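Local coordinates for protein glycoside Hydrolase (Bacteroides plebeius, PDB 5T3B) that probably hydrolyses glycosidic bonds in polysaccharides as a member of glycoside hydrolase family 50, best known for beta-agarases, at residues S194-F199 / N213-L218; K203-P208 / V219-W224; W227-L232 / K319-A324. All coordinates share one frame; numbering follows the deposited sequence. Where two conformers were deposited one is given.

Contact 1 (S194-F199 / N213-L218); sequences SFLAEF and NLKIGL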
loop_
_atom_site.group_PDB
_atom_site.type_symbol
_atom_site.label_atom_id
_atom_site.label_comp_id
_atom_site.label_asym_id
_atom_site.label_seq_id
_atom_site.Cartn_x
_atom_site.Cartn_y
_atom_site.Cartn_z
ATOM N N SER A 194 -2.283 -14.177 -4.069
ATOM C CA SER A 194 -3.735 -14.364 -3.975
ATOM C C SER A 194 -4.019 -15.616 -3.132
ATOM O O SER A 194 -4.415 -16.661 -3.660
ATOM C CB SER A 194 -4.344 -14.487 -5.358
ATOM O OG SER A 194 -4.121 -13.331 -6.125
ATOM N N PHE A 195 -3.779 -15.523 -1.819
ATOM C CA PHE A 195 -3.814 -16.723 -0.991
ATOM C C PHE A 195 -5.206 -17.394 -0.989
ATOM O O PHE A 195 -5.291 -18.626 -1.066
ATOM C CB PHE A 195 -3.401 -16.434 0.442
ATOM C CG PHE A 195 -1.926 -16.477 0.714
ATOM C CD1 PHE A 195 -0.998 -15.859 -0.094
ATOM C CD2 PHE A 195 -1.439 -17.121 1.847
ATOM C CE1 PHE A 195 0.351 -15.859 0.190
ATOM C CE2 PHE A 195 -0.103 -17.169 2.107
ATOM C CZ PHE A 195 0.810 -16.478 1.332
ATOM N N LEU A 196 -6.268 -16.614 -0.848
ATOM C CA LEU A 196 -7.572 -17.251 -0.715
ATOM C C LEU A 196 -7.953 -18.037 -1.988
ATOM O O LEU A 196 -8.432 -19.179 -1.919
ATOM C CB LEU A 196 -8.630 -16.217 -0.355
ATOM C CG LEU A 196 -8.468 -15.658 1.062
ATOM C CD1 LEU A 196 -9.202 -14.355 1.227
ATOM C CD2 LEU A 196 -8.929 -16.651 2.103
ATOM N N ALA A 197 -7.705 -17.417 -3.145
ATOM C CA ALA A 197 -7.940 -18.082 -4.429
ATOM C C ALA A 197 -7.092 -19.299 -4.585
ATOM O O ALA A 197 -7.555 -20.333 -5.118
ATOM C CB ALA A 197 -7.766 -17.123 -5.587
ATOM N N GLU A 198 -5.797 -19.217 -4.200
ATOM C CA GLU A 198 -4.934 -20.365 -4.354
ATOM C C GLU A 198 -5.384 -21.527 -3.439
ATOM O O GLU A 198 -5.252 -22.708 -3.816
ATOM C CB GLU A 198 -3.483 -19.983 -4.150
ATOM C CG GLU A 198 -2.975 -19.154 -5.313
ATOM C CD GLU A 198 -2.851 -19.899 -6.644
ATOM O OE1 GLU A 198 -2.875 -21.071 -6.664
ATOM O OE2 GLU A 198 -2.689 -19.266 -7.692
ATOM N N PHE A 199 -5.818 -21.202 -2.225
ATOM C CA PHE A 199 -6.339 -22.238 -1.328
ATOM C C PHE A 199 -7.550 -22.937 -1.962
ATOM O O PHE A 199 -7.631 -24.173 -1.993
ATOM C CB PHE A 199 -6.725 -21.603 0.029
ATOM C CG PHE A 199 -7.440 -22.535 0.963
ATOM C CD1 PHE A 199 -6.727 -23.532 1.632
ATOM C CD2 PHE A 199 -8.735 -22.354 1.271
ATOM C CE1 PHE A 199 -7.371 -24.352 2.514
ATOM C CE2 PHE A 199 -9.364 -23.182 2.156
ATOM C CZ PHE A 199 -8.676 -24.186 2.760
ATOM N N ASN A 213 -17.020 -12.742 -3.450
ATOM C CA ASN A 213 -16.993 -11.692 -2.419
ATOM C C ASN A 213 -17.042 -12.240 -1.020
ATOM O O ASN A 213 -16.818 -11.490 -0.082
ATOM C CB ASN A 213 -18.059 -10.650 -2.688
ATOM C CG ASN A 213 -17.894 -10.058 -4.110
ATOM O OD1 ASN A 213 -16.830 -9.654 -4.489
ATOM N ND2 ASN A 213 -18.909 -10.128 -4.891
ATOM N N LEU A 214 -17.376 -13.519 -0.882
ATOM C CA LEU A 214 -17.365 -14.215 0.397
ATOM C C LEU A 214 -16.108 -15.068 0.614
ATOM O O LEU A 214 -16.064 -15.877 1.524
ATOM C CB LEU A 214 -18.629 -15.065 0.554
ATOM C CG LEU A 214 -19.943 -14.309 0.449
ATOM C CD1 LEU A 214 -21.138 -15.233 0.697
ATOM C CD2 LEU A 214 -20.021 -13.008 1.249
ATOM N N LYS A 215 -15.079 -14.851 -0.197
ATOM C CA LYS A 215 -13.913 -15.701 -0.126
ATOM C C LYS A 215 -13.175 -15.694 1.208
ATOM O O LYS A 215 -12.552 -16.682 1.546
ATOM C CB LYS A 215 -12.970 -15.468 -1.277
ATOM C CG LYS A 215 -12.279 -14.131 -1.263
ATOM C CD LYS A 215 -11.292 -14.087 -2.410
ATOM C CE LYS A 215 -10.494 -12.895 -2.449
ATOM N NZ LYS A 215 -9.854 -13.048 -3.836
ATOM N N ILE A 216 -13.303 -14.618 1.984
ATOM C CA ILE A 216 -12.692 -14.647 3.269
ATOM C C ILE A 216 -13.247 -15.787 4.154
ATOM O O ILE A 216 -12.558 -16.254 5.064
ATOM C CB ILE A 216 -12.861 -13.299 4.007
ATOM C CG1 ILE A 216 -11.978 -13.215 5.280
ATOM C CG2 ILE A 216 -14.281 -12.987 4.301
ATOM C CD1 ILE A 216 -10.491 -13.344 5.045
ATOM N N GLY A 217 -14.453 -16.266 3.880
ATOM C CA GLY A 217 -14.988 -17.374 4.622
ATOM C C GLY A 217 -14.235 -18.680 4.479
ATOM O O GLY A 217 -14.420 -19.619 5.277
ATOM N N LEU A 218 -13.330 -18.749 3.495
ATOM C CA LEU A 218 -12.471 -19.907 3.345
ATOM C C LEU A 218 -11.537 -20.167 4.538
ATOM O O LEU A 218 -11.082 -21.289 4.759
ATOM C CB LEU A 218 -11.648 -19.791 2.081
ATOM C CG LEU A 218 -12.413 -19.891 0.786
ATOM C CD1 LEU A 218 -11.570 -19.431 -0.389
ATOM C CD2 LEU A 218 -12.966 -21.287 0.538
HETATM O O HOH W 1 -7.441 -14.564 -3.370
#
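L196 and K215 lie obliquely against each other where helix 195-203 meets the 3-10 segment 213-218, and the two methyls of the leucine sort the contact into separate patches. CD1 of L196 meets the aliphatic chain of K215 and also CD1 of I216, 4.2 Å from it. CD2 of L196 reaches 3.7 Å from O of K215, a van der Waals contact with the carbonyl that accepts from N of L218 within the 3-10 turn. K215 passes at a slant, its CD 4.0 Å from CB of L196. Its first torsion (chi1 68°) sets CG between the backbone N and the carbonyl carbon, and the extended chain beyond carries the amino group over to the first turn of the helix. There one water accepts from both sides, 2.9 Å from NZ of K215 and 2.9 Å from N of A197. L218 packs beside it: its CD1 lies 3.5 Å from O of L196, while its side chain and that of F199 run past each other in opposite directions. With CG anti to the backbone N (chi1 172°), the F199 ring brings CD2 to 4.0 Å from CB of L218 and CE2 close to the L218 carbonyl.

The opening of helix 195-203 is a worked case of how first-turn amides find partners without a capping bond from the N-cap residue's own side chain. S194 occupies that position, but OD2 of D252, from outside the helix, takes the N-H of L196, the lysine-held water that of A197, and O of S194 that of E198. The chemistry therefore divides neatly: dispersion joins the segments directly, the lysine adding methylenes to the apolar patch, while its amino group shares a water acceptor with the A197 amide.

Contact 2 (K203-P208 / V219-W224); sequences KGISYP and VFYDGW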
loop_
_atom_site.group_PDB
_atom_site.type_symbol
_atom_site.label_atom_id
_atom_site.label_comp_id
_atom_site.label_asym_id
_atom_site.label_seq_id
_atom_site.Cartn_x
_atom_site.Cartn_y
_atom_site.Cartn_z
ATOM N N LYS A 203 -7.740 -26.903 -3.000
ATOM C CA LYS A 203 -8.691 -27.808 -2.388
ATOM C C LYS A 203 -9.754 -28.325 -3.338
ATOM O O LYS A 203 -10.517 -29.228 -3.036
ATOM C CB LYS A 203 -9.381 -27.150 -1.184
ATOM C CG LYS A 203 -8.429 -26.790 -0.037
ATOM C CD LYS A 203 -7.738 -28.082 0.509
ATOM C CE LYS A 203 -6.789 -27.796 1.664
ATOM N NZ LYS A 203 -6.156 -29.082 2.084
ATOM N N GLY A 204 -9.833 -27.738 -4.502
ATOM C CA GLY A 204 -10.870 -28.106 -5.505
ATOM C C GLY A 204 -12.295 -27.813 -5.113
ATOM O O GLY A 204 -13.192 -28.612 -5.398
ATOM N N ILE A 205 -12.494 -26.639 -4.494
ATOM C CA ILE A 205 -13.764 -26.242 -3.980
ATOM C C ILE A 205 -14.217 -24.940 -4.644
ATOM O O ILE A 205 -13.516 -24.359 -5.428
ATOM C CB ILE A 205 -13.710 -26.108 -2.454
ATOM C CG1 ILE A 205 -12.679 -25.036 -1.999
ATOM C CG2 ILE A 205 -13.422 -27.465 -1.801
ATOM C CD1 ILE A 205 -12.647 -24.805 -0.501
ATOM N N SER A 206 -15.470 -24.582 -4.332
ATOM C CA SER A 206 -16.024 -23.319 -4.784
ATOM C C SER A 206 -15.877 -22.288 -3.687
ATOM O O SER A 206 -15.716 -22.624 -2.495
ATOM C CB SER A 206 -17.521 -23.473 -5.042
ATOM O OG SER A 206 -17.810 -24.338 -6.127
ATOM N N TYR A 207 -15.979 -21.022 -4.078
ATOM C CA TYR A 207 -16.109 -19.955 -3.078
ATOM C C TYR A 207 -17.407 -20.149 -2.258
ATOM O O TYR A 207 -18.400 -20.691 -2.731
ATOM C CB TYR A 207 -16.146 -18.577 -3.727
ATOM C CG TYR A 207 -14.800 -18.204 -4.310
ATOM C CD1 TYR A 207 -13.689 -18.048 -3.487
ATOM C CD2 TYR A 207 -14.631 -17.937 -5.671
ATOM C CE1 TYR A 207 -12.472 -17.628 -3.983
ATOM C CE2 TYR A 207 -13.367 -17.548 -6.156
ATOM C CZ TYR A 207 -12.310 -17.395 -5.297
ATOM O OH TYR A 207 -11.058 -17.008 -5.716
ATOM N N PRO A 208 -17.388 -19.743 -0.991
ATOM C CA PRO A 208 -18.642 -19.825 -0.211
ATOM C C PRO A 208 -19.820 -19.133 -0.864
ATOM O O PRO A 208 -19.659 -18.051 -1.390
ATOM C CB PRO A 208 -18.286 -19.087 1.098
ATOM C CG PRO A 208 -16.774 -19.184 1.183
ATOM C CD PRO A 208 -16.318 -19.012 -0.262
ATOM N N VAL A 219 -11.344 -19.123 5.375
ATOM C CA VAL A 219 -10.495 -19.333 6.544
ATOM C C VAL A 219 -11.123 -20.299 7.564
ATOM O O VAL A 219 -10.398 -20.820 8.400
ATOM C CB VAL A 219 -10.162 -18.025 7.262
ATOM C CG1 VAL A 219 -9.462 -17.064 6.334
ATOM C CG2 VAL A 219 -11.390 -17.347 7.880
ATOM N N PHE A 220 -12.397 -20.594 7.415
ATOM C CA PHE A 220 -13.055 -21.563 8.286
ATOM C C PHE A 220 -13.052 -22.958 7.739
ATOM O O PHE A 220 -13.551 -23.890 8.410
ATOM C CB PHE A 220 -14.486 -21.126 8.549
ATOM C CG PHE A 220 -14.588 -19.767 9.210
ATOM C CD1 PHE A 220 -14.219 -19.613 10.541
ATOM C CD2 PHE A 220 -15.036 -18.640 8.506
ATOM C CE1 PHE A 220 -14.289 -18.394 11.153
ATOM C CE2 PHE A 220 -15.084 -17.416 9.132
ATOM C CZ PHE A 220 -14.727 -17.302 10.459
ATOM N N TYR A 221 -12.541 -23.132 6.515
ATOM C CA TYR A 221 -12.555 -24.442 5.888
ATOM C C TYR A 221 -11.422 -25.307 6.408
ATOM O O TYR A 221 -10.346 -24.802 6.793
ATOM C CB TYR A 221 -12.489 -24.295 4.363
ATOM C CG TYR A 221 -13.755 -23.856 3.683
ATOM C CD1 TYR A 221 -14.481 -22.761 4.091
ATOM C CD2 TYR A 221 -14.240 -24.592 2.601
ATOM C CE1 TYR A 221 -15.665 -22.383 3.436
ATOM C CE2 TYR A 221 -15.421 -24.246 1.961
ATOM C CZ TYR A 221 -16.123 -23.138 2.349
ATOM O OH TYR A 221 -17.284 -22.754 1.764
ATOM N N ASP A 222 -11.659 -26.621 6.364
ATOM C CA ASP A 222 -10.640 -27.540 6.814
ATOM C C ASP A 222 -9.337 -27.302 6.018
ATOM O O ASP A 222 -9.355 -27.195 4.805
ATOM C CB ASP A 222 -11.085 -28.971 6.631
ATOM C CG ASP A 222 -12.110 -29.427 7.725
ATOM O OD1 ASP A 222 -12.529 -28.648 8.620
ATOM O OD2 ASP A 222 -12.469 -30.598 7.725
ATOM N N GLY A 223 -8.220 -27.223 6.749
ATOM C CA GLY A 223 -6.920 -27.223 6.131
ATOM C C GLY A 223 -6.314 -25.855 5.823
ATOM O O GLY A 223 -5.210 -25.798 5.308
ATOM N N TRP A 224 -7.022 -24.781 6.184
ATOM C CA TRP A 224 -6.537 -23.410 5.878
ATOM C C TRP A 224 -5.133 -23.181 6.500
ATOM O O TRP A 224 -4.205 -22.767 5.801
ATOM C CB TRP A 224 -7.550 -22.384 6.328
ATOM C CG TRP A 224 -7.055 -21.004 6.382
ATOM C CD1 TRP A 224 -6.906 -20.263 7.500
ATOM C CD2 TRP A 224 -6.598 -20.145 5.296
ATOM N NE1 TRP A 224 -6.435 -19.012 7.216
ATOM C CE2 TRP A 224 -6.217 -18.921 5.867
ATOM C CE3 TRP A 224 -6.501 -20.296 3.927
ATOM C CZ2 TRP A 224 -5.718 -17.869 5.096
ATOM C CZ3 TRP A 224 -6.024 -19.257 3.176
ATOM C CH2 TRP A 224 -5.635 -18.078 3.762
HETATM O O HOH W 2 -4.344 -28.198 4.117
HETATM O O HOH W 3 -17.616 -23.652 -0.907
#
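The Y221 ring packs between I205, which meets its CD2-CE2 side, and P208, which meets CE1 and the hydroxyl. CD1 of I205 approaches obliquely, 3.5 Å from CD2 of Y221, the two side chains running past each other in opposite directions. The isoleucine reaches there because CG1 lies between the backbone N and the carbonyl carbon (chi1 61°) and the chain then extends. At the phenol end, CG of P208 comes to 3.7 Å from OH of Y221. That hydroxyl is also 2.8 Å from a water, which in turn donates to O of S206 at 2.7 Å, and it has a weak hydrogen bond to OD1 of D276.

A second water does similar work at the solvent-facing side: it accepts from NZ of K203 at 2.9 Å and donates to O of G223 at 2.8 Å, so the amino group of the lysine reaches the turn through water, while its CE packs near O of D222. Both glycines mark helix boundaries. G204 ends helix 195-203 in a Schellman motif, and G223, third in the type II turn from Y221 to W224, is the N-cap residue of the next helix. The contact thus clasps the two ends of the loop that joins these helices. Y221 leans on F199 of helix 195-203 and on P277 of helix 277-288, P208 on A278 of the latter, and W224 donates a hydrogen bond from NE1 to O of K313 on helix 300-324.

Contact 3 (W227-L232 / K319-A324); sequences WCKEYL and KNAVKA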
loop_
_atom_site.group_PDB
_atom_site.type_symbol
_atom_site.label_atom_id
_atom_site.label_comp_id
_atom_site.label_asym_id
_atom_site.label_seq_id
_atom_site.Cartn_x
_atom_site.Cartn_y
_atom_site.Cartn_z
ATOM N N TRP A 227 -2.459 -25.380 4.903
ATOM C CA TRP A 227 -2.233 -25.024 3.533
ATOM C C TRP A 227 -1.314 -23.762 3.468
ATOM O O TRP A 227 -0.377 -23.704 2.671
ATOM C CB TRP A 227 -3.543 -24.773 2.760
ATOM C CG TRP A 227 -3.272 -24.286 1.375
ATOM C CD1 TRP A 227 -3.025 -25.041 0.288
ATOM C CD2 TRP A 227 -3.097 -22.955 0.966
ATOM N NE1 TRP A 227 -2.742 -24.263 -0.789
ATOM C CE2 TRP A 227 -2.752 -22.973 -0.380
ATOM C CE3 TRP A 227 -3.206 -21.733 1.603
ATOM C CZ2 TRP A 227 -2.462 -21.784 -1.099
ATOM C CZ3 TRP A 227 -2.926 -20.557 0.881
ATOM C CH2 TRP A 227 -2.536 -20.609 -0.430
ATOM N N CYS A 228 -1.570 -22.791 4.351
ATOM C CA CYS A 228 -0.702 -21.627 4.341
ATOM C C CYS A 228 0.765 -22.013 4.572
ATOM O O CYS A 228 1.697 -21.472 3.956
ATOM C CB CYS A 228 -1.203 -20.581 5.379
ATOM S SG CYS A 228 -2.673 -19.701 4.949
ATOM N N LYS A 229 0.983 -22.900 5.561
ATOM C CA LYS A 229 2.364 -23.369 5.834
ATOM C C LYS A 229 3.009 -23.972 4.568
ATOM O O LYS A 229 4.161 -23.713 4.241
ATOM C CB LYS A 229 2.370 -24.325 7.018
ATOM C CG LYS A 229 2.150 -23.618 8.349
ATOM C CD LYS A 229 1.978 -24.513 9.528
ATOM C CE LYS A 229 1.827 -23.719 10.803
ATOM N NZ LYS A 229 1.751 -24.646 11.943
ATOM N N GLU A 230 2.282 -24.841 3.898
ATOM C CA GLU A 230 2.758 -25.490 2.694
ATOM C C GLU A 230 3.045 -24.479 1.605
ATOM O O GLU A 230 4.062 -24.558 0.942
ATOM C CB GLU A 230 1.783 -26.568 2.246
ATOM C CG GLU A 230 1.715 -27.720 3.229
ATOM C CD GLU A 230 0.676 -28.764 2.890
ATOM O OE1 GLU A 230 0.102 -28.715 1.758
ATOM O OE2 GLU A 230 0.410 -29.653 3.769
ATOM N N TYR A 231 2.136 -23.490 1.460
ATOM C CA TYR A 231 2.301 -22.521 0.372
ATOM C C TYR A 231 3.545 -21.696 0.603
ATOM O O TYR A 231 4.309 -21.466 -0.326
ATOM C CB TYR A 231 1.042 -21.671 0.274
ATOM C CG TYR A 231 0.981 -20.855 -1.012
ATOM C CD1 TYR A 231 0.988 -21.456 -2.257
ATOM C CD2 TYR A 231 0.853 -19.470 -0.968
ATOM C CE1 TYR A 231 0.885 -20.702 -3.446
ATOM C CE2 TYR A 231 0.774 -18.708 -2.122
ATOM C CZ TYR A 231 0.766 -19.314 -3.339
ATOM O OH TYR A 231 0.670 -18.594 -4.487
ATOM N N LEU A 232 3.811 -21.260 1.829
ATOM C CA LEU A 232 5.035 -20.521 2.113
ATOM C C LEU A 232 6.310 -21.261 1.796
ATOM O O LEU A 232 7.282 -20.650 1.447
ATOM C CB LEU A 232 5.119 -20.043 3.562
ATOM C CG LEU A 232 4.625 -18.599 3.816
ATOM C CD1 LEU A 232 5.599 -17.583 3.251
ATOM C CD2 LEU A 232 3.213 -18.342 3.338
ATOM N N LYS A 319 0.971 -15.358 9.059
ATOM C CA LYS A 319 2.118 -15.072 9.864
ATOM C C LYS A 319 2.735 -16.359 10.459
ATOM O O LYS A 319 3.966 -16.534 10.449
ATOM C CB LYS A 319 1.803 -14.071 10.958
ATOM C CG LYS A 319 2.991 -13.661 11.811
ATOM C CD LYS A 319 4.138 -13.031 10.987
ATOM C CE LYS A 319 5.179 -12.387 11.888
ATOM N NZ LYS A 319 4.791 -11.012 12.205
ATOM N N ASN A 320 1.879 -17.241 10.955
ATOM C CA ASN A 320 2.379 -18.532 11.504
ATOM C C ASN A 320 3.060 -19.368 10.423
ATOM O O ASN A 320 4.012 -20.060 10.662
ATOM C CB ASN A 320 1.265 -19.255 12.229
ATOM C CG ASN A 320 0.899 -18.519 13.508
ATOM O OD1 ASN A 320 1.762 -17.932 14.133
ATOM N ND2 ASN A 320 -0.345 -18.603 13.950
ATOM N N ALA A 321 2.552 -19.282 9.196
ATOM C CA ALA A 321 3.193 -19.940 8.075
ATOM C C ALA A 321 4.589 -19.391 7.794
ATOM O O ALA A 321 5.496 -20.158 7.529
ATOM C CB ALA A 321 2.363 -19.835 6.825
ATOM N N VAL A 322 4.751 -18.072 7.838
ATOM C CA VAL A 322 6.080 -17.493 7.691
ATOM C C VAL A 322 7.006 -17.989 8.810
ATOM O O VAL A 322 8.123 -18.393 8.548
ATOM C CB VAL A 322 6.024 -15.955 7.639
ATOM C CG1 VAL A 322 7.429 -15.367 7.622
ATOM C CG2 VAL A 322 5.242 -15.470 6.435
ATOM N N LYS A 323 6.521 -17.974 10.041
ATOM C CA LYS A 323 7.386 -18.326 11.170
ATOM C C LYS A 323 7.827 -19.766 11.063
ATOM O O LYS A 323 8.979 -20.077 11.398
ATOM C CB LYS A 323 6.660 -18.077 12.471
ATOM C CG LYS A 323 7.327 -18.743 13.671
ATOM C CD LYS A 323 6.572 -18.380 14.923
ATOM C CE LYS A 323 7.083 -19.141 16.138
ATOM N NZ LYS A 323 8.502 -19.489 15.982
ATOM N N ALA A 324 6.950 -20.622 10.542
ATOM C CA ALA A 324 7.280 -22.049 10.388
ATOM C C ALA A 324 8.063 -22.425 9.147
ATOM O O ALA A 324 8.455 -23.594 8.956
ATOM C CB ALA A 324 5.997 -22.896 10.422
HETATM O O HOH W 4 5.721 -22.825 6.491
#
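Segments 227-232 and 319-324, parts of helices 224-232 and 300-324, cross with their local axes 8.1 Å apart at a signed angle of -48°, and their backbones come so close that CA of K229 is 4.2 Å from CA of A321. The small side chain of A321 makes this possible. Its methyl points toward the facing helix, with CB 3.4 Å from O of C228, and also touches CB of C228 and the side chains of K229 and L232 around it.

L232 closes one side of that site with both branches. Its CD2 lies 3.9 Å from CB of A321, and CD1 reaches across to CG2 of V322 at 3.8 Å. A first torsion of -95°, some way from the staggered value, sets this fork over the opposing helix. The CB of V322 points away from helix 227-232, yet its CG2 makes this contact, the two side chains meeting at a slant.

The crossing is consistent with the ridges-into-grooves class near -50°, in which rows of residues four apart mesh: C228 and L232 form one such row, A317 and A321 the partner row. It joins the short helix 224-232 to the end of the long helix 300-324.

K229 takes the outer flank. Its extended chain passes over the backbone of A321, CG lying 3.8 Å from CA of that residue, and continues towards the methyl of A324. No direct hydrogen bond links the helices, but a water donates to O of K229 and to O of A321, at 2.9 Å each, and thus serves a carbonyl from either helix. C228 also packs on A317 and I318 of the partner helix, while K319 turns to the other side, where NZ forms a salt bridge with D356.

Overall arrangement
The three contacts follow the chain through one helical region, helix 195-203 and helix 224-232 being successive and both reaching helix 300-324. Contacts 1 and 2, whose segments alternate along the sequence, have centres 8 Å apart and meet at Y207 of contact 2, whose OH is 3.3 Å from CB of A197 and whose CD1 is 3.5 Å from CB of K215. Contact 3 lies about 16 Å, centre to centre, from each of the others. It meets contact 1 through aromatic packing, CD1 of F199 being 3.5 Å from CG of W227, whereas contact 2 joins it by sequence alone. A 1,2-ethanediol, probably from crystallisation, lies about 4 Å from the V322 side chain.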